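Local atomic coordinates of protein angel homolog 2 (Homo sapiens, PDB entry 6RW0), a protein that acts as a 2',3'-cyclic phosphatase of the CCR4 family of deadenylases and probably binds the 3' untranslated regions of messenger RNAs. Residues N58-D63 against L103-E108; S83-N88 against N413-H418; E127-T132 against D169-V174; N193-Y198 against C234-S239. All blocks are in the same frame, centred on the assembly; numbering follows the deposited sequence.

Contacts 1 and 4 meet at the active-site end of the fold, their centres about 13 Å apart: Gln104 NE2 reaches Asn193 OD1 over 2.9 Å, while Glu105 holds the magnesium ion and the side chain of His195 lies about 5 Å from it. Contact 2 adjoins contact 1, with centres about 11 Å apart and Ser416 OG lying 2.7 Å from Asn58 O. It also brings His418 up to Asp236 of contact 4. Contact 3 lies about 12 Å from contact 1 and 11 Å from contact 4, centre to centre, and shares a sheet with each. Contacts 2 and 3 do not touch, their nearest atoms being about 12 Å apart.

Contact 1 of 4, residues N58-D63 against L103-E108; sequences NILSQD and LQEVQE. With MG (magnesium ion), chain B.
Asn58 and Glu105 meet in a buried, largely polar contact between segment 58-63, which leads from the end of strand 49-58 into helix 62-67, and segment 103-108 at the bulged end of strand 100-107, where the magnesium ion sits. The two strands run parallel here, and Ile59 N donates to Gln104 O (3.1 Å). At Glu105 the chain turns a corner in a G1 beta bulge with Gly138, and its side chain rises toward segment 58-63. OE1 takes Ser61 N on its anti side at 3.0 Å, with water 2 as a further donor, whereas OE2 binds the magnesium ion at 2.3 Å and is met by Asn58 ND2 from above the carboxylate plane.

With CG anti to the backbone N (chi1 175°), the Asn58 amide reaches across to Glu105, its plane turned 62° from the carboxylate. ND2 also serves Asp236; OD1 accepts Leu60 N in an Asx turn and a proton from water 1, a magnesium ligand. An alanine here would take away this amide and is likely to leave Glu105 OE2 and Asp236 without a shared donor and the turn at Leu60 free to shift.

Farther along, Gln107 OE1 gathers Ser61 OG and Asp63 N, each at 2.8 Å and each in the carbonyl plane, tying the start of helix 62-67 to the strand. Glu105 is the metal's protein ligand here and five waters complete the shell; a metal-binding glutamate at a strand end beside an asparagine is consistent with the active site of the endonuclease/exonuclease/phosphatase family.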
# COMPACT_ATOMS: atom_id res chain seq x y z
N ASN A 58 -2.73 -4.35 -5.76
CA ASN A 58 -3.05 -5.59 -5.02
C ASN A 58 -3.64 -6.50 -6.10
O ASN A 58 -4.71 -6.19 -6.57
CB ASN A 58 -3.99 -5.28 -3.86
CG ASN A 58 -4.44 -6.53 -3.15
OD1 ASN A 58 -4.52 -7.58 -3.74
ND2 ASN A 58 -4.74 -6.41 -1.87
N ILE A 59 -2.95 -7.57 -6.49
CA ILE A 59 -3.32 -8.39 -7.68
C ILE A 59 -4.26 -9.53 -7.33
O ILE A 59 -4.69 -10.18 -8.25
CB ILE A 59 -2.05 -8.87 -8.40
CG1 ILE A 59 -1.26 -9.92 -7.61
CG2 ILE A 59 -1.18 -7.68 -8.78
CD1 ILE A 59 -0.17 -10.59 -8.42
N LEU A 60 -4.57 -9.74 -6.06
CA LEU A 60 -5.48 -10.79 -5.57
C LEU A 60 -4.82 -12.16 -5.67
O LEU A 60 -4.66 -12.72 -6.76
CB LEU A 60 -6.86 -10.74 -6.23
CG LEU A 60 -7.86 -11.82 -5.81
CD1 LEU A 60 -8.12 -11.88 -4.32
CD2 LEU A 60 -9.16 -11.59 -6.59
N SER A 61 -4.44 -12.71 -4.52
CA SER A 61 -3.85 -14.04 -4.47
C SER A 61 -4.90 -15.10 -4.78
O SER A 61 -6.02 -15.04 -4.26
CB SER A 61 -3.28 -14.25 -3.07
OG SER A 61 -3.29 -15.60 -2.65
N GLN A 62 -4.55 -16.07 -5.62
CA GLN A 62 -5.52 -17.11 -5.98
C GLN A 62 -5.98 -17.90 -4.76
O GLN A 62 -7.17 -18.22 -4.63
CB GLN A 62 -4.94 -18.06 -7.02
CG GLN A 62 -5.99 -18.98 -7.64
CD GLN A 62 -6.99 -18.21 -8.49
OE1 GLN A 62 -6.67 -17.15 -9.02
NE2 GLN A 62 -8.18 -18.77 -8.66
N ASP A 63 -5.05 -18.25 -3.85
CA ASP A 63 -5.44 -18.98 -2.65
C ASP A 63 -6.44 -18.17 -1.84
O ASP A 63 -7.42 -18.72 -1.31
CB ASP A 63 -4.23 -19.27 -1.76
CG ASP A 63 -3.35 -20.39 -2.27
OD1 ASP A 63 -3.66 -21.02 -3.30
OD2 ASP A 63 -2.31 -20.64 -1.62
N LEU A 103 3.62 -4.31 -5.52
CA LEU A 103 2.54 -5.28 -5.64
C LEU A 103 2.22 -5.87 -4.28
O LEU A 103 3.10 -6.08 -3.44
CB LEU A 103 2.94 -6.39 -6.61
CG LEU A 103 3.43 -5.96 -8.00
CD1 LEU A 103 3.87 -7.16 -8.82
CD2 LEU A 103 2.36 -5.16 -8.72
N GLN A 104 0.93 -6.16 -4.07
CA GLN A 104 0.48 -6.89 -2.90
C GLN A 104 -0.28 -8.13 -3.33
O GLN A 104 -0.74 -8.24 -4.47
CB GLN A 104 -0.38 -6.00 -1.97
CG GLN A 104 0.25 -4.63 -1.65
CD GLN A 104 -0.03 -3.59 -2.70
OE1 GLN A 104 -1.10 -3.58 -3.31
NE2 GLN A 104 0.92 -2.70 -2.92
N GLU A 105 -0.43 -9.06 -2.39
CA GLU A 105 -1.09 -10.36 -2.62
C GLU A 105 -0.40 -11.16 -3.72
O GLU A 105 -1.04 -11.83 -4.52
CB GLU A 105 -2.59 -10.22 -2.82
CG GLU A 105 -3.25 -9.78 -1.54
CD GLU A 105 -4.72 -10.08 -1.46
OE1 GLU A 105 -5.19 -11.06 -2.09
OE2 GLU A 105 -5.41 -9.32 -0.74
N VAL A 106 0.93 -11.09 -3.72
CA VAL A 106 1.78 -11.85 -4.63
C VAL A 106 2.00 -13.21 -4.00
O VAL A 106 2.69 -13.33 -2.98
CB VAL A 106 3.10 -11.11 -4.88
CG1 VAL A 106 4.08 -11.97 -5.68
CG2 VAL A 106 2.82 -9.75 -5.52
N GLN A 107 1.41 -14.25 -4.61
CA GLN A 107 1.44 -15.59 -4.05
C GLN A 107 2.77 -16.27 -4.38
O GLN A 107 3.24 -16.21 -5.52
CB GLN A 107 0.27 -16.39 -4.62
CG GLN A 107 0.09 -17.73 -4.02
CD GLN A 107 -1.25 -18.34 -4.37
OE1 GLN A 107 -2.29 -17.73 -4.12
NE2 GLN A 107 -1.22 -19.52 -4.96
N GLU A 108 3.38 -16.90 -3.37
CA GLU A 108 4.77 -17.34 -3.50
C GLU A 108 4.95 -18.33 -4.66
O GLU A 108 5.89 -18.19 -5.45
CB GLU A 108 5.27 -17.96 -2.19
CG GLU A 108 6.75 -18.38 -2.26
CD GLU A 108 7.22 -19.22 -1.08
OE1 GLU A 108 6.43 -20.03 -0.54
OE2 GLU A 108 8.39 -19.06 -0.68
MG MG B . -7.68 -9.06 -0.76
O HOH W 1 -7.14 -8.67 -3.07
O HOH W 2 -7.64 -11.26 -0.81
O HOH W 3 -9.90 -8.88 -1.25
O HOH W 4 -8.67 -9.21 1.59
O HOH W 5 -8.26 -6.90 -0.39

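Contact 2 of 4, residues S83-N88 against N413-H418; sequences SFRFPN and NNSSDH
Ser415 packs its side chain against one turn of helix 82-96, between Arg85 and Asn88, and this is where the contact is tight. Its CB lies 3.7 Å from Arg85 CB and 3.6 Å from Arg85 O. From there OG is directed at the Asn88 amide and receives ND2 at 2.9 Å, close to the amide plane; Asn88 CB, 3.2 Å from the same OG, shuts in the hydroxyl. Arg85 also runs past the Ser415 backbone. A bend at chi3 (-56°) swings its guanidinium round so that NH1 meets Ser415 O edge-on, in the guanidinium plane and almost straight at 168° (2.9 Å). NH1 donates to Ile59 O as well, and NH2 to Leu60 O and Gln62 OE1, so that this arginine links the helix to segment 413-418 and to residues 59-62.

The outer side is looser. The Phe84 ring comes no nearer to Ser415 OG than 4.1 Å, and exposed Asn413 offers only its carbonyl O, 3.8 Å from Asn88 ND2.

Beyond Ser415 the chain dives inward. Ser416 OG accepts His418 N in an ST turn and bonds Asn58 O at the end of strand 49-58, Asp417 pairs through its backbone with Cys355 of strand 354-356, and Phe86, on the far side of the helix, lies on helix 108-121.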
# COMPACT_ATOMS: atom_id res chain seq x y z
N SER A 83 -5.27 -19.17 -14.45
CA SER A 83 -4.87 -19.24 -15.85
C SER A 83 -5.52 -18.14 -16.68
O SER A 83 -5.00 -17.78 -17.75
CB SER A 83 -5.26 -20.61 -16.42
OG SER A 83 -6.66 -20.81 -16.33
N PHE A 84 -6.66 -17.61 -16.23
CA PHE A 84 -7.35 -16.49 -16.86
C PHE A 84 -6.81 -15.16 -16.33
O PHE A 84 -6.52 -14.24 -17.11
CB PHE A 84 -8.87 -16.60 -16.59
CG PHE A 84 -9.68 -15.57 -17.33
CD1 PHE A 84 -9.87 -14.30 -16.80
CD2 PHE A 84 -10.22 -15.86 -18.56
CE1 PHE A 84 -10.60 -13.34 -17.49
CE2 PHE A 84 -10.96 -14.91 -19.25
CZ PHE A 84 -11.13 -13.64 -18.71
N ARG A 85 -6.65 -15.05 -15.02
CA ARG A 85 -6.33 -13.76 -14.42
C ARG A 85 -4.90 -13.32 -14.69
O ARG A 85 -4.65 -12.14 -14.95
CB ARG A 85 -6.57 -13.81 -12.91
CG ARG A 85 -8.01 -14.09 -12.54
CD ARG A 85 -8.32 -13.74 -11.08
NE ARG A 85 -7.45 -14.41 -10.11
CZ ARG A 85 -6.58 -13.80 -9.30
NH1 ARG A 85 -6.39 -12.49 -9.34
NH2 ARG A 85 -5.88 -14.52 -8.44
N PHE A 86 -3.93 -14.23 -14.57
CA PHE A 86 -2.54 -13.79 -14.69
C PHE A 86 -2.23 -13.17 -16.04
O PHE A 86 -1.58 -12.11 -16.08
CB PHE A 86 -1.56 -14.91 -14.35
CG PHE A 86 -0.14 -14.52 -14.59
CD1 PHE A 86 0.44 -13.51 -13.85
CD2 PHE A 86 0.59 -15.11 -15.60
CE1 PHE A 86 1.76 -13.12 -14.08
CE2 PHE A 86 1.90 -14.73 -15.83
CZ PHE A 86 2.47 -13.73 -15.08
N PRO A 87 -2.65 -13.74 -17.18
CA PRO A 87 -2.39 -13.04 -18.45
C PRO A 87 -2.95 -11.63 -18.49
O PRO A 87 -2.32 -10.74 -19.07
CB PRO A 87 -3.01 -13.97 -19.50
CG PRO A 87 -2.98 -15.32 -18.87
CD PRO A 87 -3.22 -15.08 -17.39
N ASN A 88 -4.13 -11.41 -17.90
CA ASN A 88 -4.69 -10.06 -17.87
C ASN A 88 -3.85 -9.13 -17.00
O ASN A 88 -3.59 -7.98 -17.38
CB ASN A 88 -6.11 -10.12 -17.32
CG ASN A 88 -7.15 -10.36 -18.39
OD1 ASN A 88 -6.85 -10.34 -19.59
ND2 ASN A 88 -8.38 -10.58 -17.96
N ASN A 413 -12.29 -8.61 -17.80
CA ASN A 413 -11.23 -7.66 -18.25
C ASN A 413 -10.29 -7.16 -17.13
O ASN A 413 -9.12 -6.94 -17.41
CB ASN A 413 -11.94 -6.55 -19.04
CG ASN A 413 -12.75 -7.10 -20.20
OD1 ASN A 413 -13.96 -6.91 -20.31
ND2 ASN A 413 -12.08 -7.81 -21.08
N ASN A 414 -10.77 -6.92 -15.92
CA ASN A 414 -9.97 -6.44 -14.76
C ASN A 414 -9.84 -7.65 -13.85
O ASN A 414 -10.81 -8.00 -13.27
CB ASN A 414 -10.66 -5.27 -14.07
CG ASN A 414 -11.05 -4.18 -15.02
OD1 ASN A 414 -12.24 -3.94 -15.23
ND2 ASN A 414 -10.06 -3.48 -15.56
N SER A 415 -8.64 -8.18 -13.69
CA SER A 415 -8.51 -9.51 -13.09
C SER A 415 -8.06 -9.49 -11.63
O SER A 415 -7.65 -10.53 -11.11
CB SER A 415 -7.61 -10.41 -13.94
OG SER A 415 -8.33 -10.86 -15.08
N SER A 416 -8.19 -8.36 -10.95
CA SER A 416 -8.08 -8.31 -9.50
C SER A 416 -9.36 -7.69 -8.93
O SER A 416 -10.13 -7.05 -9.66
CB SER A 416 -6.86 -7.48 -9.08
OG SER A 416 -6.87 -7.32 -7.69
N ASP A 417 -9.59 -7.90 -7.63
CA ASP A 417 -10.64 -7.16 -6.93
C ASP A 417 -10.20 -5.76 -6.53
O ASP A 417 -11.00 -5.02 -5.94
CB ASP A 417 -11.27 -7.95 -5.77
CG ASP A 417 -10.29 -8.31 -4.68
OD1 ASP A 417 -9.07 -8.22 -4.89
OD2 ASP A 417 -10.77 -8.71 -3.59
N HIS A 418 -8.98 -5.37 -6.87
CA HIS A 418 -8.53 -3.99 -6.73
C HIS A 418 -8.20 -3.41 -8.10
O HIS A 418 -7.96 -4.14 -9.07
CB HIS A 418 -7.26 -3.88 -5.87
CG HIS A 418 -7.45 -4.31 -4.46
ND1 HIS A 418 -7.30 -3.45 -3.39
CD2 HIS A 418 -7.78 -5.51 -3.94
CE1 HIS A 418 -7.53 -4.11 -2.27
NE2 HIS A 418 -7.83 -5.36 -2.57

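Contact 3 of 4, residues E127-T132 against D169-V174; sequences EYKMRT and DNVGLV
Thr132 OG1 is gripped twice: it gives its proton to Asp169 OD1 at 2.8 Å, on the anti side of the carboxylate, and takes one from water 7. That water also donates to Asn170 O, while Thr132 N donates to Asp169 O. These bonds join the loop ends of two strands that belong to different sheets in the two-sheet sandwich of the DNase I-like fold. Strand 124-130 is the outermost of its sheet; strand 171-179 belongs to the other, and the short segments run nearly antiparallel at 160°, 7.1 Å apart, too far for a backbone ladder.

Between the strands the meeting is mostly of aliphatic groups with backbone. Val171 stands with CG1 3.5 Å from Met130 O, and CG2, wedged between its own backbone N and carbonyl carbon (chi1 -63° places CG1 opposite the carbonyl), reaches Lys129 O. Lys129 lays its CG across Val171 CB at 3.9 Å before a bend at chi2 leads the amine off to a salt bridge with Glu157. Farther down, a methyl of Leu173, CD2, rests on Glu127 O.

Around the polar end the charges have their own mates, Asp169 with Lys135 and Arg131 with Asp137. The aliphatic part of Arg131 covers Asp169 O, CB lying 3.3 Å from it, and its guanidinium runs alongside the Asn170 amide, planes 32° apart. Water 6, a donor to Asn170 OD1 at 2.7 Å, accepts a weak bond from Arg131 NH2 at the guanidinium edge.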
# COMPACT_ATOMS: atom_id res chain seq x y z
N GLU A 127 12.08 -7.81 -5.91
CA GLU A 127 12.36 -8.20 -4.52
C GLU A 127 11.05 -8.52 -3.81
O GLU A 127 10.09 -7.75 -3.89
CB GLU A 127 13.10 -7.09 -3.77
CG GLU A 127 14.52 -6.84 -4.26
CD GLU A 127 15.50 -7.95 -3.89
OE1 GLU A 127 15.18 -8.82 -3.04
OE2 GLU A 127 16.61 -7.95 -4.47
N TYR A 128 11.03 -9.64 -3.09
CA TYR A 128 9.81 -10.15 -2.48
C TYR A 128 9.96 -10.27 -0.98
O TYR A 128 11.04 -10.56 -0.45
CB TYR A 128 9.55 -11.56 -3.03
CG TYR A 128 8.29 -12.29 -2.64
CD1 TYR A 128 7.03 -11.74 -2.82
CD2 TYR A 128 8.36 -13.60 -2.18
CE1 TYR A 128 5.89 -12.45 -2.51
CE2 TYR A 128 7.22 -14.32 -1.88
CZ TYR A 128 5.99 -13.75 -2.04
OH TYR A 128 4.87 -14.49 -1.75
N LYS A 129 8.84 -10.09 -0.29
CA LYS A 129 8.75 -10.41 1.13
C LYS A 129 7.40 -11.07 1.38
O LYS A 129 6.36 -10.42 1.31
CB LYS A 129 8.92 -9.18 2.01
CG LYS A 129 8.79 -9.45 3.50
CD LYS A 129 9.82 -10.48 3.98
CE LYS A 129 9.68 -10.73 5.46
NZ LYS A 129 10.57 -11.83 5.92
N MET A 130 7.43 -12.36 1.70
CA MET A 130 6.22 -13.13 1.97
C MET A 130 5.76 -12.90 3.40
O MET A 130 6.56 -12.72 4.31
CB MET A 130 6.54 -14.62 1.80
CG MET A 130 5.34 -15.52 1.74
SD MET A 130 5.88 -17.22 1.43
CE MET A 130 6.98 -17.53 2.81
N ARG A 131 4.43 -12.91 3.59
CA ARG A 131 3.87 -12.95 4.93
C ARG A 131 4.41 -14.16 5.67
O ARG A 131 4.79 -15.17 5.07
CB ARG A 131 2.34 -12.99 4.89
CG ARG A 131 1.72 -11.64 4.51
CD ARG A 131 0.29 -11.55 5.01
NE ARG A 131 -0.62 -12.38 4.24
CZ ARG A 131 -1.86 -12.67 4.61
NH1 ARG A 131 -2.62 -13.42 3.81
NH2 ARG A 131 -2.35 -12.23 5.76
N THR A 132 4.46 -14.05 7.00
CA THR A 132 5.06 -15.06 7.85
C THR A 132 4.04 -16.15 8.18
O THR A 132 2.92 -16.16 7.68
CB THR A 132 5.69 -14.38 9.07
OG1 THR A 132 4.71 -13.59 9.76
CG2 THR A 132 6.82 -13.46 8.64
N ASP A 169 0.48 -11.95 10.69
CA ASP A 169 1.56 -12.32 9.77
C ASP A 169 1.89 -11.28 8.70
O ASP A 169 2.73 -11.55 7.82
CB ASP A 169 1.25 -13.68 9.14
CG ASP A 169 1.40 -14.80 10.14
OD1 ASP A 169 2.46 -14.87 10.83
OD2 ASP A 169 0.44 -15.60 10.27
N ASN A 170 1.34 -10.08 8.80
CA ASN A 170 1.55 -9.09 7.75
C ASN A 170 3.00 -8.61 7.72
O ASN A 170 3.76 -8.72 8.69
CB ASN A 170 0.60 -7.92 7.97
CG ASN A 170 -0.84 -8.37 8.03
OD1 ASN A 170 -1.36 -8.65 9.11
ND2 ASN A 170 -1.47 -8.51 6.86
N VAL A 171 3.36 -8.04 6.57
CA VAL A 171 4.73 -7.62 6.30
C VAL A 171 4.76 -6.31 5.52
O VAL A 171 3.76 -5.82 5.00
CB VAL A 171 5.53 -8.69 5.52
CG1 VAL A 171 5.69 -9.98 6.32
CG2 VAL A 171 4.88 -8.98 4.16
N GLY A 172 5.98 -5.76 5.45
CA GLY A 172 6.29 -4.65 4.57
C GLY A 172 7.66 -4.85 3.96
O GLY A 172 8.40 -5.77 4.32
N LEU A 173 8.00 -3.95 3.04
CA LEU A 173 9.29 -4.03 2.35
C LEU A 173 9.69 -2.62 1.97
O LEU A 173 8.85 -1.84 1.50
CB LEU A 173 9.20 -4.92 1.11
CG LEU A 173 10.51 -5.16 0.36
CD1 LEU A 173 11.55 -5.85 1.20
CD2 LEU A 173 10.20 -5.98 -0.90
N VAL A 174 10.96 -2.28 2.20
CA VAL A 174 11.49 -0.95 1.91
C VAL A 174 12.76 -1.13 1.10
O VAL A 174 13.68 -1.82 1.54
CB VAL A 174 11.77 -0.15 3.19
CG1 VAL A 174 12.28 1.24 2.84
CG2 VAL A 174 10.51 -0.07 4.06
O HOH W 6 -2.55 -11.01 8.73
O HOH W 7 5.24 -10.77 9.90

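Contact 4 of 4, residues N193-Y198 against C234-S239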
# COMPACT_ATOMS: atom_id res chain seq x y z
N ASN A 193 6.46 -0.47 0.65
CA ASN A 193 5.26 -1.19 0.26
C ASN A 193 4.80 -2.03 1.44
O ASN A 193 5.62 -2.61 2.16
CB ASN A 193 5.60 -2.06 -0.95
CG ASN A 193 4.41 -2.81 -1.53
OD1 ASN A 193 3.26 -2.48 -1.28
ND2 ASN A 193 4.69 -3.82 -2.34
N THR A 194 3.48 -2.09 1.65
CA THR A 194 2.95 -2.93 2.71
C THR A 194 1.53 -3.34 2.37
O THR A 194 0.89 -2.81 1.47
CB THR A 194 3.01 -2.23 4.07
OG1 THR A 194 2.77 -3.16 5.13
CG2 THR A 194 1.96 -1.12 4.20
N HIS A 195 1.04 -4.30 3.16
CA HIS A 195 -0.36 -4.73 3.14
C HIS A 195 -0.71 -4.93 4.61
O HIS A 195 -0.27 -5.91 5.24
CB HIS A 195 -0.51 -6.00 2.32
CG HIS A 195 -1.93 -6.40 2.08
ND1 HIS A 195 -2.27 -7.51 1.33
CD2 HIS A 195 -3.09 -5.84 2.48
CE1 HIS A 195 -3.59 -7.62 1.30
NE2 HIS A 195 -4.12 -6.61 1.97
N LEU A 196 -1.45 -3.98 5.18
CA LEU A 196 -1.77 -4.04 6.60
C LEU A 196 -2.91 -5.02 6.88
O LEU A 196 -3.70 -5.37 6.00
CB LEU A 196 -2.18 -2.66 7.13
CG LEU A 196 -1.15 -1.53 7.02
CD1 LEU A 196 -1.66 -0.29 7.75
CD2 LEU A 196 0.21 -1.96 7.55
N LEU A 197 -2.97 -5.47 8.13
CA LEU A 197 -4.02 -6.36 8.61
C LEU A 197 -5.40 -5.92 8.15
O LEU A 197 -5.78 -4.76 8.29
CB LEU A 197 -3.99 -6.33 10.14
CG LEU A 197 -5.04 -7.18 10.85
CD1 LEU A 197 -4.80 -8.64 10.51
CD2 LEU A 197 -4.99 -6.96 12.33
N TYR A 198 -6.22 -6.86 7.65
CA TYR A 198 -7.58 -6.52 7.21
C TYR A 198 -8.50 -6.30 8.42
O TYR A 198 -9.15 -5.28 8.39
CB TYR A 198 -8.16 -7.64 6.34
CG TYR A 198 -9.64 -7.51 6.17
CD1 TYR A 198 -10.17 -6.49 5.41
CD2 TYR A 198 -10.52 -8.33 6.84
CE1 TYR A 198 -11.53 -6.30 5.31
CE2 TYR A 198 -11.88 -8.15 6.75
CZ TYR A 198 -12.39 -7.14 5.97
OH TYR A 198 -13.74 -6.97 5.89
N CYS A 234 3.72 3.02 -0.81
CA CYS A 234 2.56 2.44 -1.45
C CYS A 234 1.96 1.34 -0.60
O CYS A 234 2.63 0.74 0.25
CB CYS A 234 2.95 1.77 -2.77
SG CYS A 234 3.65 2.88 -3.99
N GLY A 235 0.72 1.01 -0.88
CA GLY A 235 0.21 -0.26 -0.39
C GLY A 235 -1.28 -0.28 -0.20
O GLY A 235 -2.01 0.67 -0.51
N ASP A 236 -1.73 -1.41 0.33
CA ASP A 236 -3.10 -1.65 0.76
C ASP A 236 -3.09 -1.50 2.27
O ASP A 236 -2.56 -2.34 3.00
CB ASP A 236 -3.55 -3.04 0.31
CG ASP A 236 -4.97 -3.36 0.72
OD1 ASP A 236 -5.50 -2.68 1.63
OD2 ASP A 236 -5.56 -4.31 0.16
N PHE A 237 -3.63 -0.38 2.74
CA PHE A 237 -3.64 -0.02 4.16
C PHE A 237 -4.91 -0.47 4.86
O PHE A 237 -5.01 -0.31 6.08
CB PHE A 237 -3.40 1.49 4.34
CG PHE A 237 -2.00 1.91 3.96
CD1 PHE A 237 -1.62 2.03 2.63
CD2 PHE A 237 -1.05 2.16 4.94
CE1 PHE A 237 -0.34 2.37 2.27
CE2 PHE A 237 0.24 2.52 4.59
CZ PHE A 237 0.59 2.62 3.25
N ASN A 238 -5.86 -1.05 4.13
CA ASN A 238 -7.12 -1.51 4.70
C ASN A 238 -7.75 -0.44 5.58
O ASN A 238 -8.35 -0.72 6.62
CB ASN A 238 -6.95 -2.84 5.42
CG ASN A 238 -7.11 -4.02 4.48
OD1 ASN A 238 -8.05 -4.09 3.70
ND2 ASN A 238 -6.17 -4.95 4.53
N SER A 239 -7.61 0.81 5.14
CA SER A 239 -8.12 1.96 5.87
C SER A 239 -8.58 2.96 4.84
O SER A 239 -7.96 3.08 3.77
CB SER A 239 -7.01 2.61 6.70
OG SER A 239 -6.47 1.69 7.64
O HOH W 8 -6.68 -7.44 3.01
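Backbone bonds come first between Asn193-Tyr198 and Cys234-Ser239. Thr194 N gives to Cys234 O, Asp236 N to Thr194 O and Leu196 N to Asp236 O (2.9 Å), a parallel ladder supported by CA-H...O contacts. Gly235 CA, 3.2 Å from Thr194 O, leaves no room there for a CB.

Polar side chains meet at the end of the ladder and just past it. Asn238 ND2 donates to Leu196 O at 2.9 Å within its own amide plane, and shares water 8 with His195 NE2. The Tyr198 ring, at the exposed end, turns its edge to Asn238 OD1, CD1 lying 3.6 Å from that oxygen. On the face shared by His195 and Asp236, ring and carboxylate lie side by side, planes 21° apart; NE2 is 3.3 Å from OD2, but the angle is too poor for a hydrogen bond. Asp236, its carboxylate swung directly away from its own backbone N (chi1 180°), sends OD2 to Asn58 ND2, while OD1 accepts Asn238 N at 3.0 Å in an Asx turn.

The strands are the two halves of a beta-alpha-beta crossover through helix 203-220, and their ends carry the Gly-Asp-Phe-Asn and Asn-Thr-His-Leu sequences familiar from the active sites of this family. Loss of the carboxylate, as with an alanine at Asp236, would probably cost Asn58 ND2 one of its two acceptors and leave Asn238 N without its carboxylate partner, loosening the turn that presents the Asn238 amide.

Apolar contacts lie on the Thr194 side. Thr194 CG2 sits over one face of the Phe237 ring, off toward its rim, and Leu196 CD1 touches Phe237 CD2 at 3.8 Å.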